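Local atomic coordinates of 2-oxo-1,2-dihydroquinoline 8-monooxygenase, oxygenase component (Pseudomonas putida, PDB entry 1Z02), a protein that hydroxylates 2-oxo-1,2-dihydroquinoline at carbon 8 as the oxygenase component of a Rieske-type monooxygenase, using a [2Fe-2S] cluster and a mononuclear iron. Residues Asn219-Ile222 against Leu223-Lys226; Ser364-Tyr367 against Ala368-Ala371. One frame throughout, in Å; residues are numbered along the deposited sequence.

How the contacts relate
The two contacts meet at one iron(III) ion in the Bet v 1-like catalytic domain, their centres about 12 Å apart. Contact 1, at helix 222-225, comes first along the chain and gives the metal two histidines; contact 2, on helix 363-376, follows well over a hundred residues later and supplies the carboxylate. The strands of the antiparallel sheet from 250-253 to 325-335 lie between them in sequence, so the facial triad is completed only by folding. His225 NE2 and Asp365 OD2 come to 3.0 Å on the metal. Trp106 of the second subunit packs on both contacts, and its cluster ligand His108 on His221 of contact 1, consistent with electron delivery between subunits.

Contact 1: residues Asn219-Ile222 against Leu223-Lys226; sequences NAHI and LVHK. With FE (Fe (III) ion), chain G.
His221 and His225, four residues apart round a short helical turn, are the two histidines of the facial triad, two histidines and one carboxylate, of Rieske oxygenases. Both turn NE2 to the same iron, His221 NE2 at 2.2 Å and His225 NE2 at 2.0 Å. Their rings meet obliquely, planes at 63°. His221 NE2 lies at the edge of the His225 ring, near its plane, and the two nitrogens come close because they share the metal. The first torsion of His221 places CG between its own backbone N and carbonyl carbon (chi1 60°), whereas that of His225 sets CG opposite the carbonyl carbon (chi1 -59°); the two rings thereby reach one ion from different points of the turn. Val224 fills the angle between them: its CB sits at the edge of the His221 ring, 3.8 Å from CD2 of His221, while its CG1 lies over a face of His225, offset toward the rim. Phe361 stacks on the His225 ring, and Asp218 accepts a weak hydrogen bond from His221 ND1, linking a second-shell carboxylate to this ligand. In the backbone, His225 N donates to Ile222 O at 2.9 Å, and Lys226 N adds a weak bond to that oxygen. On the side of the iron away from the two imidazoles sit the waters, water 1 at 2.3 Å and water 2 at 2.2 Å, the latter roughly opposite His225 NE2.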
ATOM      1  N   ASN A 219      -5.713 -17.604  28.965  1.00 22.45           N
ATOM      2  CA  ASN A 219      -5.595 -17.661  30.417  1.00 25.43           C
ATOM      3  C   ASN A 219      -4.212 -17.384  30.966  1.00 26.67           C
ATOM      4  O   ASN A 219      -4.082 -17.058  32.139  1.00 30.21           O
ATOM      5  CB  ASN A 219      -6.051 -19.027  30.937  1.00 25.39           C
ATOM      6  CG  ASN A 219      -7.403 -19.427  30.398  1.00 27.00           C
ATOM      7  OD1 ASN A 219      -8.350 -18.645  30.428  1.00 29.60           O
ATOM      8  ND2 ASN A 219      -7.504 -20.654  29.904  1.00 26.66           N
ATOM      9  N   ALA A 220      -3.178 -17.486  30.139  1.00 27.48           N
ATOM     10  CA  ALA A 220      -1.827 -17.292  30.652  1.00 27.73           C
ATOM     11  C   ALA A 220      -0.967 -16.209  29.990  1.00 26.66           C
ATOM     12  O   ALA A 220      -0.109 -16.526  29.175  1.00 27.60           O
ATOM     13  CB  ALA A 220      -1.097 -18.629  30.609  1.00 27.07           C
ATOM     14  N   HIS A 221      -1.184 -14.937  30.336  1.00 25.68           N
ATOM     15  CA  HIS A 221      -0.358 -13.859  29.779  1.00 23.19           C
ATOM     16  C   HIS A 221      -0.210 -12.700  30.751  1.00 22.76           C
ATOM     17  O   HIS A 221      -0.586 -11.559  30.465  1.00 22.57           O
ATOM     18  CB  HIS A 221      -0.885 -13.375  28.417  1.00 21.47           C
ATOM     19  CG  HIS A 221      -2.276 -12.821  28.442  1.00 20.22           C
ATOM     20  ND1 HIS A 221      -3.393 -13.602  28.656  1.00 19.30           N
ATOM     21  CD2 HIS A 221      -2.736 -11.569  28.214  1.00 18.51           C
ATOM     22  CE1 HIS A 221      -4.478 -12.857  28.553  1.00 18.53           C
ATOM     23  NE2 HIS A 221      -4.106 -11.620  28.285  1.00 17.83           N
ATOM     24  N   ILE A 222       0.366 -13.008  31.910  1.00 21.04           N
ATOM     25  CA  ILE A 222       0.580 -12.006  32.953  1.00 20.45           C
ATOM     26  C   ILE A 222       1.522 -10.870  32.526  1.00 18.91           C
ATOM     27  O   ILE A 222       1.274  -9.698  32.811  1.00 16.14           O
ATOM     28  CB  ILE A 222       1.155 -12.659  34.238  1.00 23.73           C
ATOM     29  CG1 ILE A 222       1.443 -11.598  35.304  1.00 22.81           C
ATOM     30  CG2 ILE A 222       2.424 -13.465  33.915  1.00 23.74           C
ATOM     31  CD1 ILE A 222       2.004 -12.171  36.625  1.00 27.23           C
ATOM     32  N   LEU A 223       2.611 -11.226  31.854  1.00 18.16           N
ATOM     33  CA  LEU A 223       3.594 -10.244  31.409  1.00 18.60           C
ATOM     34  C   LEU A 223       2.962  -9.072  30.641  1.00 17.61           C
ATOM     35  O   LEU A 223       3.498  -7.964  30.637  1.00 18.61           O
ATOM     36  CB  LEU A 223       4.639 -10.946  30.539  1.00 18.71           C
ATOM     37  CG  LEU A 223       5.980 -11.376  31.118  1.00 19.95           C
ATOM     38  CD1 LEU A 223       5.921 -11.608  32.434  1.00 20.77           C
ATOM     39  CD2 LEU A 223       6.360 -12.605  30.675  1.00 18.75           C
ATOM     40  N   VAL A 224       1.821  -9.338  30.007  1.00 14.80           N
ATOM     41  CA  VAL A 224       1.096  -8.347  29.223  1.00 13.91           C
ATOM     42  C   VAL A 224       0.345  -7.328  30.081  1.00 14.23           C
ATOM     43  O   VAL A 224       0.261  -6.164  29.718  1.00 13.38           O
ATOM     44  CB  VAL A 224       0.084  -9.043  28.258  1.00 12.70           C
ATOM     45  CG1 VAL A 224      -0.815  -7.998  27.589  1.00  9.38           C
ATOM     46  CG2 VAL A 224       0.833  -9.886  27.210  1.00  9.82           C
ATOM     47  N   HIS A 225      -0.181  -7.764  31.224  1.00 14.91           N
ATOM     48  CA  HIS A 225      -0.961  -6.901  32.109  1.00 15.21           C
ATOM     49  C   HIS A 225      -0.314  -6.592  33.455  1.00 17.08           C
ATOM     50  O   HIS A 225      -0.901  -5.877  34.261  1.00 15.96           O
ATOM     51  CB  HIS A 225      -2.327  -7.546  32.388  1.00 16.30           C
ATOM     52  CG  HIS A 225      -3.142  -7.808  31.159  1.00 15.52           C
ATOM     53  ND1 HIS A 225      -3.868  -6.822  30.525  1.00 12.98           N
ATOM     54  CD2 HIS A 225      -3.315  -8.933  30.432  1.00 13.54           C
ATOM     55  CE1 HIS A 225      -4.451  -7.332  29.457  1.00 12.77           C
ATOM     56  NE2 HIS A 225      -4.129  -8.610  29.378  1.00 13.71           N
ATOM     57  N   LYS A 226       0.874  -7.135  33.711  1.00 17.96           N
ATOM     58  CA  LYS A 226       1.543  -6.920  34.993  1.00 20.45           C
ATOM     59  C   LYS A 226       1.757  -5.460  35.373  1.00 21.57           C
ATOM     60  O   LYS A 226       1.686  -5.129  36.548  1.00 21.66           O
ATOM     61  CB  LYS A 226       2.891  -7.653  35.029  1.00 22.91           C
ATOM     62  CG  LYS A 226       3.817  -7.256  33.900  1.00 26.64           C
ATOM     63  CD  LYS A 226       5.167  -7.962  33.955  1.00 30.51           C
ATOM     64  CE  LYS A 226       6.067  -7.492  35.095  1.00 33.92           C
ATOM     65  NZ  LYS A 226       5.761  -8.065  36.430  1.00 35.55           N
TER
HETATM   66 FE    FE G 501      -5.250  -9.768  28.125  1.00 14.77          FE
HETATM   67  O   HOH W   1      -7.113 -10.653  29.190  1.00 20.63           O
HETATM   68  O   HOH W   2      -6.998 -10.273  26.793  1.00 31.32           O

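Contact 2: residues Ser364-Tyr367 against Ala368-Ala371; sequences SDLY and AREA. With FE (Fe (III) ion), chain G.
Residues 364-371 form two turns of an alpha-helix, with i to i+4 bonds running from a weak one, Ala368 N to Ser364 O, to a nearly straight one, Glu370 N to Leu366 O (3.1 Å, 175°). Asp365, the carboxylate of the iron triad, and Arg369 stand one turn apart. Asp365 chelates the metal with both oxygens, unequally: OD2 at 2.2 Å and OD1 at 2.5 Å. In Arg369, CG stands opposite the carbonyl carbon (chi1 -63°), which brings it to 3.1 Å from Asp365 O, and the extended chain beyond lays one guanidinium face over Asp365 CB. Leu366 CD1 approaches Arg369 NH2 obliquely, at 3.7 Å. Asn215 accepts from Arg369 NE and donates to Asp365 OD2, Asn362 donates to Asp365 OD1, and Tyr328 makes a cation-pi contact with the guanidinium, whose NH1 has a weak, long ion pair with Glu316. With an alanine in place of Arg369, Asn215 OD1 is likely to lose its donor and the amide to be freer to turn from Asp365 OD2. Iron and two amides thus hold the carboxylate; Arg369 NH1, 4.8 Å from Asp365 OD1, is too far for a salt bridge and probably influences it only through space and through Asn215.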
ATOM      1  N   SER A 364      -3.425  -3.070  26.448  1.00 13.97           N
ATOM      2  CA  SER A 364      -2.205  -3.867  26.354  1.00 12.83           C
ATOM      3  C   SER A 364      -2.382  -5.064  25.431  1.00 11.76           C
ATOM      4  O   SER A 364      -1.433  -5.502  24.783  1.00 10.03           O
ATOM      5  CB  SER A 364      -1.786  -4.359  27.742  1.00 14.66           C
ATOM      6  OG  SER A 364      -1.481  -3.272  28.592  1.00 14.49           O
ATOM      7  N   ASP A 365      -3.601  -5.587  25.370  1.00 12.06           N
ATOM      8  CA  ASP A 365      -3.901  -6.732  24.523  1.00 11.84           C
ATOM      9  C   ASP A 365      -3.823  -6.391  23.050  1.00 13.16           C
ATOM     10  O   ASP A 365      -3.614  -7.271  22.222  1.00 12.38           O
ATOM     11  CB  ASP A 365      -5.293  -7.270  24.852  1.00 10.80           C
ATOM     12  CG  ASP A 365      -5.309  -8.026  26.148  1.00 10.66           C
ATOM     13  OD1 ASP A 365      -6.257  -7.837  26.951  1.00 11.25           O
ATOM     14  OD2 ASP A 365      -4.347  -8.807  26.345  1.00 11.22           O
ATOM     15  N   LEU A 366      -4.002  -5.110  22.734  1.00 14.99           N
ATOM     16  CA  LEU A 366      -3.953  -4.625  21.357  1.00 16.13           C
ATOM     17  C   LEU A 366      -2.571  -4.814  20.756  1.00 17.35           C
ATOM     18  O   LEU A 366      -2.437  -5.286  19.627  1.00 15.32           O
ATOM     19  CB  LEU A 366      -4.337  -3.141  21.306  1.00 18.35           C
ATOM     20  CG  LEU A 366      -5.736  -2.794  20.799  1.00 20.87           C
ATOM     21  CD1 LEU A 366      -6.749  -3.773  21.315  1.00 20.24           C
ATOM     22  CD2 LEU A 366      -6.072  -1.381  21.194  1.00 19.73           C
ATOM     23  N   TYR A 367      -1.543  -4.447  21.517  1.00 18.43           N
ATOM     24  CA  TYR A 367      -0.176  -4.582  21.048  1.00 21.05           C
ATOM     25  C   TYR A 367       0.200  -6.050  20.927  1.00 17.64           C
ATOM     26  O   TYR A 367       0.982  -6.427  20.057  1.00 15.72           O
ATOM     27  CB  TYR A 367       0.787  -3.869  21.999  1.00 33.07           C
ATOM     28  CG  TYR A 367       0.457  -2.402  22.189  1.00 45.66           C
ATOM     29  CD1 TYR A 367      -0.453  -1.991  23.165  1.00 51.01           C
ATOM     30  CD2 TYR A 367       0.995  -1.429  21.340  1.00 51.07           C
ATOM     31  CE1 TYR A 367      -0.825  -0.653  23.290  1.00 56.92           C
ATOM     32  CE2 TYR A 367       0.628  -0.085  21.457  1.00 57.03           C
ATOM     33  CZ  TYR A 367      -0.283   0.295  22.433  1.00 58.55           C
ATOM     34  OH  TYR A 367      -0.654   1.619  22.552  1.00 60.42           O
ATOM     35  N   ALA A 368      -0.360  -6.877  21.803  1.00 13.99           N
ATOM     36  CA  ALA A 368      -0.082  -8.304  21.770  1.00 11.49           C
ATOM     37  C   ALA A 368      -0.687  -8.904  20.499  1.00  8.50           C
ATOM     38  O   ALA A 368      -0.067  -9.726  19.829  1.00 10.37           O
ATOM     39  CB  ALA A 368      -0.664  -8.992  23.016  1.00 10.48           C
ATOM     40  N   ARG A 369      -1.904  -8.494  20.165  1.00  7.39           N
ATOM     41  CA  ARG A 369      -2.546  -9.021  18.965  1.00  4.67           C
ATOM     42  C   ARG A 369      -1.801  -8.628  17.687  1.00  5.90           C
ATOM     43  O   ARG A 369      -1.486  -9.493  16.868  1.00  3.99           O
ATOM     44  CB  ARG A 369      -3.995  -8.547  18.905  1.00  8.39           C
ATOM     45  CG  ARG A 369      -4.834  -9.058  20.056  1.00  8.39           C
ATOM     46  CD  ARG A 369      -6.130  -8.283  20.169  1.00  9.21           C
ATOM     47  NE  ARG A 369      -6.881  -8.669  21.355  1.00 11.16           N
ATOM     48  CZ  ARG A 369      -7.990  -8.066  21.765  1.00  9.46           C
ATOM     49  NH1 ARG A 369      -8.606  -8.489  22.859  1.00 10.75           N
ATOM     50  NH2 ARG A 369      -8.475  -7.037  21.087  1.00 10.98           N
ATOM     51  N   GLU A 370      -1.495  -7.340  17.517  1.00  5.43           N
ATOM     52  CA  GLU A 370      -0.800  -6.897  16.304  1.00  7.25           C
ATOM     53  C   GLU A 370       0.549  -7.587  16.135  1.00  7.59           C
ATOM     54  O   GLU A 370       0.940  -7.923  15.013  1.00  9.24           O
ATOM     55  CB  GLU A 370      -0.600  -5.371  16.300  1.00  5.50           C
ATOM     56  CG  GLU A 370      -1.894  -4.537  16.229  1.00  6.65           C
ATOM     57  CD  GLU A 370      -1.628  -3.032  16.093  1.00  8.43           C
ATOM     58  OE1 GLU A 370      -0.450  -2.619  16.159  1.00  7.83           O
ATOM     59  OE2 GLU A 370      -2.596  -2.257  15.929  1.00  7.64           O
ATOM     60  N   ALA A 371       1.248  -7.816  17.244  1.00  7.41           N
ATOM     61  CA  ALA A 371       2.565  -8.451  17.216  1.00  7.88           C
ATOM     62  C   ALA A 371       2.571  -9.887  16.680  1.00  8.51           C
ATOM     63  O   ALA A 371       3.601 -10.368  16.210  1.00  9.58           O
ATOM     64  CB  ALA A 371       3.184  -8.423  18.610  1.00  8.30           C
TER
HETATM   65 FE    FE G 501      -5.250  -9.768  28.125  1.00 14.77          FE
HETATM   66  O   HOH W   1      -7.113 -10.653  29.190  1.00 20.63           O
HETATM   67  O   HOH W   2      -6.998 -10.273  26.793  1.00 31.32           O